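Local atomic coordinates of transcriptional regulator, SorC family (Enterococcus faecalis, PDB entry 2O0M), a protein that probably regulates transcription, binding DNA and, as its family suggests, a carbohydrate. Residues Leu139-Met149 with Thr166-Arg177; Val157-Glu165 with Ala196-Arg204. All blocks are in the same frame, centred on the assembly; numbering follows the deposited sequence.

Contact 1: residues Leu139-Met149 with Thr166-Arg177; sequences LPNGENTIAVM and TEKRHNLFVPAR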
loop_
_atom_site.group_PDB
_atom_site.type_symbol
_atom_site.label_atom_id
_atom_site.label_comp_id
_atom_site.label_asym_id
_atom_site.label_seq_id
_atom_site.Cartn_x
_atom_site.Cartn_y
_atom_site.Cartn_z
ATOM N N LEU A 139 -7.003 -13.550 -7.160
ATOM C CA LEU A 139 -6.390 -13.355 -8.478
ATOM C C LEU A 139 -6.785 -14.470 -9.463
ATOM O O LEU A 139 -6.540 -15.651 -9.203
ATOM C CB LEU A 139 -4.868 -13.266 -8.363
ATOM C CG LEU A 139 -4.321 -12.073 -7.570
ATOM C CD1 LEU A 139 -2.817 -12.198 -7.533
ATOM C CD2 LEU A 139 -4.739 -10.736 -8.181
ATOM N N PRO A 140 -7.418 -14.095 -10.582
ATOM C CA PRO A 140 -7.773 -15.099 -11.584
ATOM C C PRO A 140 -6.607 -15.610 -12.409
ATOM O O PRO A 140 -5.515 -15.041 -12.395
ATOM C CB PRO A 140 -8.726 -14.346 -12.523
ATOM C CG PRO A 140 -9.045 -13.088 -11.865
ATOM C CD PRO A 140 -7.893 -12.760 -10.980
ATOM N N ASN A 141 -6.860 -16.676 -13.164
ATOM C CA ASN A 141 -5.910 -17.120 -14.171
ATOM C C ASN A 141 -5.721 -16.049 -15.220
ATOM O O ASN A 141 -6.557 -15.167 -15.367
ATOM C CB ASN A 141 -6.393 -18.409 -14.847
ATOM C CG ASN A 141 -6.213 -19.620 -13.974
ATOM O OD1 ASN A 141 -5.392 -19.622 -13.055
ATOM N ND2 ASN A 141 -6.963 -20.674 -14.267
ATOM N N GLY A 142 -4.626 -16.154 -15.961
ATOM C CA GLY A 142 -4.254 -15.153 -16.947
ATOM C C GLY A 142 -3.105 -14.300 -16.444
ATOM O O GLY A 142 -2.313 -14.745 -15.608
ATOM N N GLU A 143 -3.017 -13.081 -16.961
ATOM C CA GLU A 143 -1.922 -12.174 -16.632
ATOM C C GLU A 143 -2.423 -11.091 -15.682
ATOM O O GLU A 143 -3.230 -10.244 -16.065
ATOM C CB GLU A 143 -1.350 -11.520 -17.892
ATOM C CG GLU A 143 -0.946 -12.504 -18.988
ATOM C CD GLU A 143 0.209 -13.386 -18.604
ATOM O OE1 GLU A 143 1.207 -12.858 -18.064
ATOM O OE2 GLU A 143 0.129 -14.612 -18.866
ATOM N N ASN A 144 -1.948 -11.134 -14.442
ATOM C CA ASN A 144 -2.306 -10.131 -13.443
ATOM C C ASN A 144 -1.160 -9.167 -13.222
ATOM O O ASN A 144 0.000 -9.570 -13.262
ATOM C CB ASN A 144 -2.627 -10.817 -12.119
ATOM C CG ASN A 144 -3.722 -11.853 -12.252
ATOM O OD1 ASN A 144 -3.532 -13.044 -11.934
ATOM N ND2 ASN A 144 -4.869 -11.416 -12.730
ATOM N N THR A 145 -1.497 -7.897 -13.007
ATOM C CA THR A 145 -0.522 -6.886 -12.620
ATOM C C THR A 145 -0.926 -6.333 -11.248
ATOM O O THR A 145 -2.030 -5.810 -11.076
ATOM C CB THR A 145 -0.414 -5.783 -13.670
ATOM O OG1 THR A 145 0.014 -6.359 -14.914
ATOM C CG2 THR A 145 0.565 -4.689 -13.233
ATOM N N ILE A 146 -0.025 -6.509 -10.284
ATOM C CA ILE A 146 -0.227 -6.099 -8.903
ATOM C C ILE A 146 0.680 -4.916 -8.597
ATOM O O ILE A 146 1.906 -5.046 -8.595
ATOM C CB ILE A 146 0.084 -7.233 -7.917
ATOM C CG1 ILE A 146 -0.761 -8.469 -8.222
ATOM C CG2 ILE A 146 -0.155 -6.781 -6.480
ATOM C CD1 ILE A 146 -0.072 -9.493 -9.086
ATOM N N ALA A 147 0.064 -3.766 -8.346
ATOM C CA ALA A 147 0.780 -2.539 -8.037
ATOM C C ALA A 147 0.889 -2.406 -6.528
ATOM O O ALA A 147 -0.105 -2.505 -5.809
ATOM C CB ALA A 147 0.080 -1.363 -8.618
ATOM N N VAL A 148 2.101 -2.177 -6.041
ATOM C CA VAL A 148 2.334 -2.190 -4.607
ATOM C C VAL A 148 3.013 -0.918 -4.110
ATOM O O VAL A 148 3.793 -0.285 -4.824
ATOM C CB VAL A 148 3.172 -3.398 -4.181
ATOM C CG1 VAL A 148 2.474 -4.703 -4.558
ATOM C CG2 VAL A 148 4.552 -3.348 -4.792
HETATM N N MSE A 149 2.673 -0.541 -2.881
HETATM C CA MSE A 149 3.428 0.445 -2.140
HETATM C C MSE A 149 4.470 -0.209 -1.238
HETATM O O MSE A 149 4.431 -1.409 -0.981
HETATM C CB MSE A 149 2.503 1.355 -1.331
HETATM C CG MSE A 149 1.630 2.235 -2.191
HETATM SE SE MSE A 149 2.581 3.576 -3.256
HETATM C CE MSE A 149 3.255 4.626 -1.854
ATOM N N THR A 166 1.281 -20.084 -11.202
ATOM C CA THR A 166 0.918 -21.411 -11.707
ATOM C C THR A 166 1.102 -21.438 -13.213
ATOM O O THR A 166 1.470 -20.434 -13.825
ATOM C CB THR A 166 -0.557 -21.778 -11.387
ATOM O OG1 THR A 166 -1.438 -20.906 -12.099
ATOM C CG2 THR A 166 -0.848 -21.692 -9.900
ATOM N N GLU A 167 0.833 -22.597 -13.817
ATOM C CA GLU A 167 0.869 -22.724 -15.271
ATOM C C GLU A 167 -0.024 -21.687 -15.934
ATOM O O GLU A 167 0.346 -21.102 -16.954
ATOM C CB GLU A 167 0.387 -24.112 -15.707
ATOM C CG GLU A 167 1.273 -25.266 -15.301
ATOM C CD GLU A 167 0.544 -26.599 -15.398
ATOM O OE1 GLU A 167 0.301 -27.065 -16.537
ATOM O OE2 GLU A 167 0.203 -27.176 -14.337
ATOM N N LYS A 168 -1.201 -21.475 -15.344
ATOM C CA LYS A 168 -2.240 -20.625 -15.925
ATOM C C LYS A 168 -2.339 -19.219 -15.330
ATOM O O LYS A 168 -2.963 -18.356 -15.938
ATOM C CB LYS A 168 -3.601 -21.302 -15.774
ATOM C CG LYS A 168 -3.714 -22.625 -16.525
ATOM C CD LYS A 168 -5.144 -23.135 -16.516
ATOM C CE LYS A 168 -5.261 -24.441 -17.289
ATOM N NZ LYS A 168 -4.866 -24.283 -18.726
ATOM N N ARG A 169 -1.748 -18.999 -14.152
ATOM C CA ARG A 169 -1.780 -17.675 -13.512
ATOM C C ARG A 169 -0.383 -17.076 -13.414
ATOM O O ARG A 169 0.488 -17.621 -12.721
ATOM C CB ARG A 169 -2.402 -17.734 -12.113
ATOM C CG ARG A 169 -2.593 -16.320 -11.509
ATOM C CD ARG A 169 -3.402 -16.356 -10.238
ATOM N NE ARG A 169 -2.733 -17.137 -9.199
ATOM C CZ ARG A 169 -3.312 -17.560 -8.082
ATOM N NH1 ARG A 169 -4.589 -17.285 -7.847
ATOM N NH2 ARG A 169 -2.632 -18.282 -7.199
ATOM N N HIS A 170 -0.190 -15.955 -14.103
ATOM C CA HIS A 170 1.104 -15.291 -14.137
ATOM C C HIS A 170 0.975 -13.903 -13.553
ATOM O O HIS A 170 0.303 -13.047 -14.126
ATOM C CB HIS A 170 1.643 -15.226 -15.557
ATOM C CG HIS A 170 1.655 -16.554 -16.238
ATOM N ND1 HIS A 170 1.226 -16.735 -17.536
ATOM C CD2 HIS A 170 1.997 -17.782 -15.779
ATOM C CE1 HIS A 170 1.331 -18.012 -17.856
ATOM N NE2 HIS A 170 1.798 -18.669 -16.809
ATOM N N ASN A 171 1.652 -13.681 -12.428
ATOM C CA ASN A 171 1.571 -12.404 -11.716
ATOM C C ASN A 171 2.808 -11.543 -11.907
ATOM O O ASN A 171 3.933 -12.019 -11.741
ATOM C CB ASN A 171 1.370 -12.663 -10.224
ATOM C CG ASN A 171 0.173 -13.545 -9.937
ATOM O OD1 ASN A 171 0.272 -14.519 -9.173
ATOM N ND2 ASN A 171 -0.963 -13.216 -10.537
ATOM N N LEU A 172 2.581 -10.273 -12.246
ATOM C CA LEU A 172 3.628 -9.271 -12.377
ATOM C C LEU A 172 3.449 -8.206 -11.283
ATOM O O LEU A 172 2.358 -7.639 -11.137
ATOM C CB LEU A 172 3.546 -8.607 -13.745
ATOM C CG LEU A 172 4.559 -7.519 -14.058
ATOM C CD1 LEU A 172 5.939 -8.114 -14.217
ATOM C CD2 LEU A 172 4.147 -6.745 -15.289
ATOM N N PHE A 173 4.520 -7.924 -10.550
ATOM C CA PHE A 173 4.503 -6.918 -9.492
ATOM C C PHE A 173 5.236 -5.662 -9.947
ATOM O O PHE A 173 6.345 -5.734 -10.492
ATOM C CB PHE A 173 5.109 -7.455 -8.184
ATOM C CG PHE A 173 4.377 -8.635 -7.621
ATOM C CD1 PHE A 173 3.406 -8.476 -6.639
ATOM C CD2 PHE A 173 4.615 -9.915 -8.125
ATOM C CE1 PHE A 173 2.728 -9.584 -6.117
ATOM C CE2 PHE A 173 3.929 -11.033 -7.617
ATOM C CZ PHE A 173 2.972 -10.853 -6.621
ATOM N N VAL A 174 4.598 -4.518 -9.732
ATOM C CA VAL A 174 5.164 -3.238 -10.067
ATOM C C VAL A 174 4.894 -2.271 -8.921
ATOM O O VAL A 174 3.922 -2.434 -8.176
ATOM C CB VAL A 174 4.530 -2.675 -11.358
ATOM C CG1 VAL A 174 4.875 -3.558 -12.539
ATOM C CG2 VAL A 174 3.007 -2.537 -11.226
ATOM N N PRO A 175 5.747 -1.259 -8.773
ATOM C CA PRO A 175 5.434 -0.221 -7.781
ATOM C C PRO A 175 4.213 0.596 -8.202
ATOM O O PRO A 175 4.047 0.852 -9.389
ATOM C CB PRO A 175 6.672 0.662 -7.819
ATOM C CG PRO A 175 7.196 0.483 -9.215
ATOM C CD PRO A 175 6.998 -0.966 -9.494
ATOM N N ALA A 176 3.386 1.024 -7.242
ATOM C CA ALA A 176 2.197 1.826 -7.555
ATOM C C ALA A 176 2.567 3.283 -7.816
ATOM O O ALA A 176 1.850 4.014 -8.526
ATOM C CB ALA A 176 1.197 1.763 -6.431
ATOM N N ARG A 177 3.670 3.698 -7.200
ATOM C CA ARG A 177 4.165 5.063 -7.313
ATOM C C ARG A 177 5.679 5.130 -7.373
ATOM O O ARG A 177 6.361 4.360 -6.722
ATOM C CB ARG A 177 3.729 5.900 -6.097
ATOM C CG ARG A 177 2.296 6.322 -6.098
ATOM C CD ARG A 177 2.031 7.291 -7.244
ATOM N NE ARG A 177 0.778 8.022 -7.088
ATOM C CZ ARG A 177 0.625 9.198 -6.486
ATOM N NH1 ARG A 177 1.649 9.845 -5.933
ATOM N NH2 ARG A 177 -0.581 9.729 -6.435
HETATM O O HOH W 1 -4.024 -21.241 -11.738
HETATM O O HOH W 2 1.570 -11.036 -15.737
#
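Ile146 lays its CD1 methyl over one face of the Phe173 ring, a CH-pi contact 4.2 Å from CD1 to the ring centroid and 17° off the normal, while Val148 CG1 comes to the ring edge. These groups ride on two parallel strands, 142-148 and 169-175, joined by backbone bonds; Ile146 N gives a nearly straight one to Leu172 O at 2.8 Å. On the opposite face of the sheet, Thr145 CG2 and Val174 CG2 meet at 3.8 Å. The polar work is done where the strands begin. Glu143 is bent at its second torsion (chi2 -66°), which brings the carboxylate round to the edge of the His170 ring: His170 ND1 donates to Glu143 OE2 at 2.7 Å, on the syn side but somewhat out of the carboxylate plane, with that oxygen close to the imidazole plane and the two flat groups turned 46° apart. On the Ile146 face Arg169 reaches across with NH1 to Leu139 O, 2.9 Å away and in the guanidinium plane; NH2 goes to Leu164 O and Asn136 OD1, fixing the group's rotation. Water 1 bridges Asn141 OD1 and Thr166 OG1. The strands are the two arms of a beta-alpha-beta unit whose helix is 152-159. Strand 238-245 runs parallel to 142-148 on its other edge, helix 188-199 touches Phe173 and Val148, and helix 224-234 packs on Leu172 and Val174.

Contact 2: residues Val157-Glu165 with Ala196-Arg204; sequences VAENMGSLE and ANKTGGNYR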
loop_
_atom_site.group_PDB
_atom_site.type_symbol
_atom_site.label_atom_id
_atom_site.label_comp_id
_atom_site.label_asym_id
_atom_site.label_seq_id
_atom_site.Cartn_x
_atom_site.Cartn_y
_atom_site.Cartn_z
ATOM N N VAL A 157 5.686 -7.998 4.983
ATOM C CA VAL A 157 4.700 -8.796 4.281
ATOM C C VAL A 157 5.329 -9.502 3.085
ATOM O O VAL A 157 5.164 -10.711 2.903
ATOM C CB VAL A 157 3.508 -7.927 3.800
ATOM C CG1 VAL A 157 2.658 -8.698 2.791
ATOM C CG2 VAL A 157 2.666 -7.470 4.993
ATOM N N ALA A 158 6.049 -8.743 2.258
ATOM C CA ALA A 158 6.652 -9.291 1.049
ATOM C C ALA A 158 7.603 -10.451 1.374
ATOM O O ALA A 158 7.574 -11.489 0.712
ATOM C CB ALA A 158 7.374 -8.206 0.269
ATOM N N GLU A 159 8.418 -10.283 2.408
ATOM C CA GLU A 159 9.403 -11.312 2.795
ATOM C C GLU A 159 8.730 -12.620 3.206
ATOM O O GLU A 159 9.354 -13.688 3.168
ATOM C CB GLU A 159 10.270 -10.803 3.948
ATOM C CG GLU A 159 11.185 -9.652 3.584
ATOM C CD GLU A 159 12.345 -10.054 2.677
ATOM O OE1 GLU A 159 12.603 -11.280 2.520
ATOM O OE2 GLU A 159 13.009 -9.132 2.141
ATOM N N ASN A 160 7.459 -12.538 3.591
ATOM C CA ASN A 160 6.732 -13.675 4.157
ATOM C C ASN A 160 5.601 -14.204 3.272
ATOM O O ASN A 160 4.663 -14.851 3.756
ATOM C CB ASN A 160 6.217 -13.285 5.542
ATOM C CG ASN A 160 7.330 -13.229 6.576
ATOM O OD1 ASN A 160 7.790 -14.266 7.046
ATOM N ND2 ASN A 160 7.751 -12.024 6.949
HETATM N N MSE A 161 5.714 -13.979 1.968
HETATM C CA MSE A 161 4.717 -14.469 1.016
HETATM C C MSE A 161 5.015 -15.898 0.578
HETATM O O MSE A 161 6.169 -16.336 0.615
HETATM C CB MSE A 161 4.695 -13.591 -0.220
HETATM C CG MSE A 161 4.433 -12.179 0.092
HETATM SE SE MSE A 161 2.588 -11.981 0.453
HETATM C CE MSE A 161 1.790 -12.190 -1.381
ATOM N N GLY A 162 3.973 -16.589 0.131
ATOM C CA GLY A 162 4.078 -17.933 -0.436
ATOM C C GLY A 162 3.755 -17.905 -1.917
ATOM O O GLY A 162 3.504 -16.850 -2.497
ATOM N N SER A 163 3.739 -19.086 -2.519
ATOM C CA SER A 163 3.609 -19.231 -3.949
ATOM C C SER A 163 2.234 -18.795 -4.470
ATOM O O SER A 163 1.207 -19.143 -3.894
ATOM C CB SER A 163 3.854 -20.695 -4.331
ATOM O OG SER A 163 3.749 -20.852 -5.731
ATOM N N LEU A 164 2.234 -18.049 -5.572
ATOM C CA LEU A 164 0.998 -17.708 -6.294
ATOM C C LEU A 164 1.045 -18.080 -7.771
ATOM O O LEU A 164 0.001 -18.171 -8.404
ATOM C CB LEU A 164 0.687 -16.206 -6.197
ATOM C CG LEU A 164 0.427 -15.698 -4.783
ATOM C CD1 LEU A 164 0.320 -14.166 -4.746
ATOM C CD2 LEU A 164 -0.820 -16.324 -4.186
ATOM N N GLU A 165 2.240 -18.276 -8.319
ATOM C CA GLU A 165 2.399 -18.494 -9.746
ATOM C C GLU A 165 1.986 -19.922 -10.084
ATOM O O GLU A 165 2.290 -20.852 -9.339
ATOM C CB GLU A 165 3.857 -18.256 -10.153
ATOM C CG GLU A 165 4.055 -18.020 -11.633
ATOM C CD GLU A 165 3.806 -16.592 -12.080
ATOM O OE1 GLU A 165 4.058 -16.324 -13.279
ATOM O OE2 GLU A 165 3.354 -15.749 -11.264
ATOM N N ALA A 196 7.762 -10.740 -5.986
ATOM C CA ALA A 196 7.893 -11.556 -7.189
ATOM C C ALA A 196 8.660 -12.832 -6.872
ATOM O O ALA A 196 8.230 -13.938 -7.222
ATOM C CB ALA A 196 8.578 -10.783 -8.290
ATOM N N ASN A 197 9.786 -12.676 -6.176
ATOM C CA ASN A 197 10.611 -13.815 -5.797
ATOM C C ASN A 197 9.855 -14.813 -4.948
ATOM O O ASN A 197 9.824 -15.993 -5.259
ATOM C CB ASN A 197 11.858 -13.369 -5.039
ATOM C CG ASN A 197 12.734 -14.545 -4.622
ATOM O OD1 ASN A 197 13.215 -15.310 -5.467
ATOM N ND2 ASN A 197 12.933 -14.706 -3.325
ATOM N N LYS A 198 9.223 -14.328 -3.888
ATOM C CA LYS A 198 8.589 -15.219 -2.921
ATOM C C LYS A 198 7.348 -15.934 -3.478
ATOM O O LYS A 198 7.021 -17.050 -3.043
ATOM C CB LYS A 198 8.238 -14.462 -1.648
ATOM C CG LYS A 198 9.430 -13.898 -0.912
ATOM C CD LYS A 198 10.309 -14.968 -0.300
ATOM C CE LYS A 198 11.231 -14.360 0.752
ATOM N NZ LYS A 198 12.587 -14.929 0.710
ATOM N N THR A 199 6.660 -15.296 -4.425
ATOM C CA THR A 199 5.428 -15.843 -5.001
ATOM C C THR A 199 5.632 -16.650 -6.284
ATOM O O THR A 199 4.687 -17.267 -6.774
ATOM C CB THR A 199 4.391 -14.746 -5.302
ATOM O OG1 THR A 199 4.871 -13.880 -6.343
ATOM C CG2 THR A 199 4.056 -13.948 -4.034
ATOM N N GLY A 200 6.843 -16.625 -6.831
ATOM C CA GLY A 200 7.136 -17.274 -8.107
ATOM C C GLY A 200 6.804 -16.447 -9.332
ATOM O O GLY A 200 6.860 -16.945 -10.458
ATOM N N GLY A 201 6.463 -15.173 -9.128
ATOM C CA GLY A 201 6.105 -14.295 -10.228
ATOM C C GLY A 201 7.268 -13.487 -10.745
ATOM O O GLY A 201 8.441 -13.877 -10.600
ATOM N N ASN A 202 6.929 -12.354 -11.357
ATOM C CA ASN A 202 7.894 -11.468 -11.950
ATOM C C ASN A 202 7.650 -10.040 -11.503
ATOM O O ASN A 202 6.597 -9.732 -10.954
ATOM C CB ASN A 202 7.812 -11.579 -13.467
ATOM C CG ASN A 202 8.442 -12.854 -13.974
ATOM O OD1 ASN A 202 9.667 -12.964 -14.014
ATOM N ND2 ASN A 202 7.618 -13.841 -14.320
ATOM N N TYR A 203 8.632 -9.177 -11.732
ATOM C CA TYR A 203 8.491 -7.765 -11.403
ATOM C C TYR A 203 9.048 -6.899 -12.498
ATOM O O TYR A 203 9.863 -7.344 -13.324
ATOM C CB TYR A 203 9.154 -7.420 -10.061
ATOM C CG TYR A 203 10.675 -7.376 -10.072
ATOM C CD1 TYR A 203 11.351 -6.170 -10.198
ATOM C CD2 TYR A 203 11.430 -8.537 -9.919
ATOM C CE1 TYR A 203 12.738 -6.118 -10.194
ATOM C CE2 TYR A 203 12.819 -8.497 -9.903
ATOM C CZ TYR A 203 13.467 -7.277 -10.058
ATOM O OH TYR A 203 14.842 -7.206 -10.058
ATOM N N ARG A 204 8.584 -5.658 -12.508
ATOM C CA ARG A 204 9.186 -4.613 -13.306
ATOM C C ARG A 204 9.359 -3.380 -12.434
ATOM O O ARG A 204 8.386 -2.815 -11.958
ATOM C CB ARG A 204 8.323 -4.303 -14.525
ATOM C CG ARG A 204 8.320 -5.420 -15.565
ATOM C CD ARG A 204 9.637 -5.491 -16.306
ATOM N NE ARG A 204 9.847 -4.317 -17.139
ATOM C CZ ARG A 204 9.302 -4.131 -18.335
ATOM N NH1 ARG A 204 8.500 -5.040 -18.878
ATOM N NH2 ARG A 204 9.569 -3.019 -18.996
HETATM O O HOH W 3 14.068 -11.975 0.438
HETATM O O HOH W 4 3.044 -14.967 -8.600
HETATM O O HOH W 5 4.789 -13.758 -13.761
#
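The Glu165 carboxylate has Gly200 O and Gly201 CA over one face, with OE2 3.3 Å from Gly201 CA, and His170 CA coming in obliquely from the other side, near OE1. At its oxygens sit two waters: water 4 lies between OE2 and Thr199 OG1, within donating distance of both, and water 5 donates to OE1 and accepts from Asn202 ND2. OE2 additionally takes the backbone N-H of Asn171, so this charged group is gripped by the protein as well as by water. With CG anti to the nitrogen (chi1 -161°) and a bend at chi2, the chain lies along the glycine turn. That turn closes helix 188-199 with a Schellman motif, Gly200 supplying the positive phi, before the chain enters the short strand 202-203. The last helical carbonyl, Thr199 O, accepts twice from the loop after helix 152-159: Leu164 N at 2.8 Å, in the carbonyl plane on a lone pair, and Glu165 N at 3.1 Å, almost in line with the carbonyl. Thr199 CG2 lies against Gly162 O and packs on Leu164 CD1 at 3.8 Å and on CB and CE of the selenomethionine Met161, while Thr199 OG1 bonds to Met195 O. The bent chain of Lys198 passes alongside Ala158 O and Glu159 O, with CE 3.1 Å from Glu159 O. Its NZ stays 4.1 Å from Glu159 OE1, too far for a salt bridge, and water 3 spans the gap, weakly on the lysine side.

Overall arrangement
Contacts 1 and 2 are adjoining parts of one alpha/beta fold and reach the same sheet. Residues 139-149 and 166-177 form part of the sheet, largely buried along the middle and opening to solvent where Asn141 and Lys168 lie; residues 157-165 and 196-204 join the ends of two helices nearer the surface. Contact 1 combines regular strand bonds with an apolar middle and bonds from charged side chains at its open end; contact 2 rests on bonds to a helix-end carbonyl and on water bridges. Strand 169-175 ties them together: Phe173 N is probably bonded to Asn202 O at 2.8 Å, adding strand 202-203 to the sheet, and the Phe173 ring also packs against Thr199. The loop after helix 152-159 continues through Thr166-Lys168 into that strand.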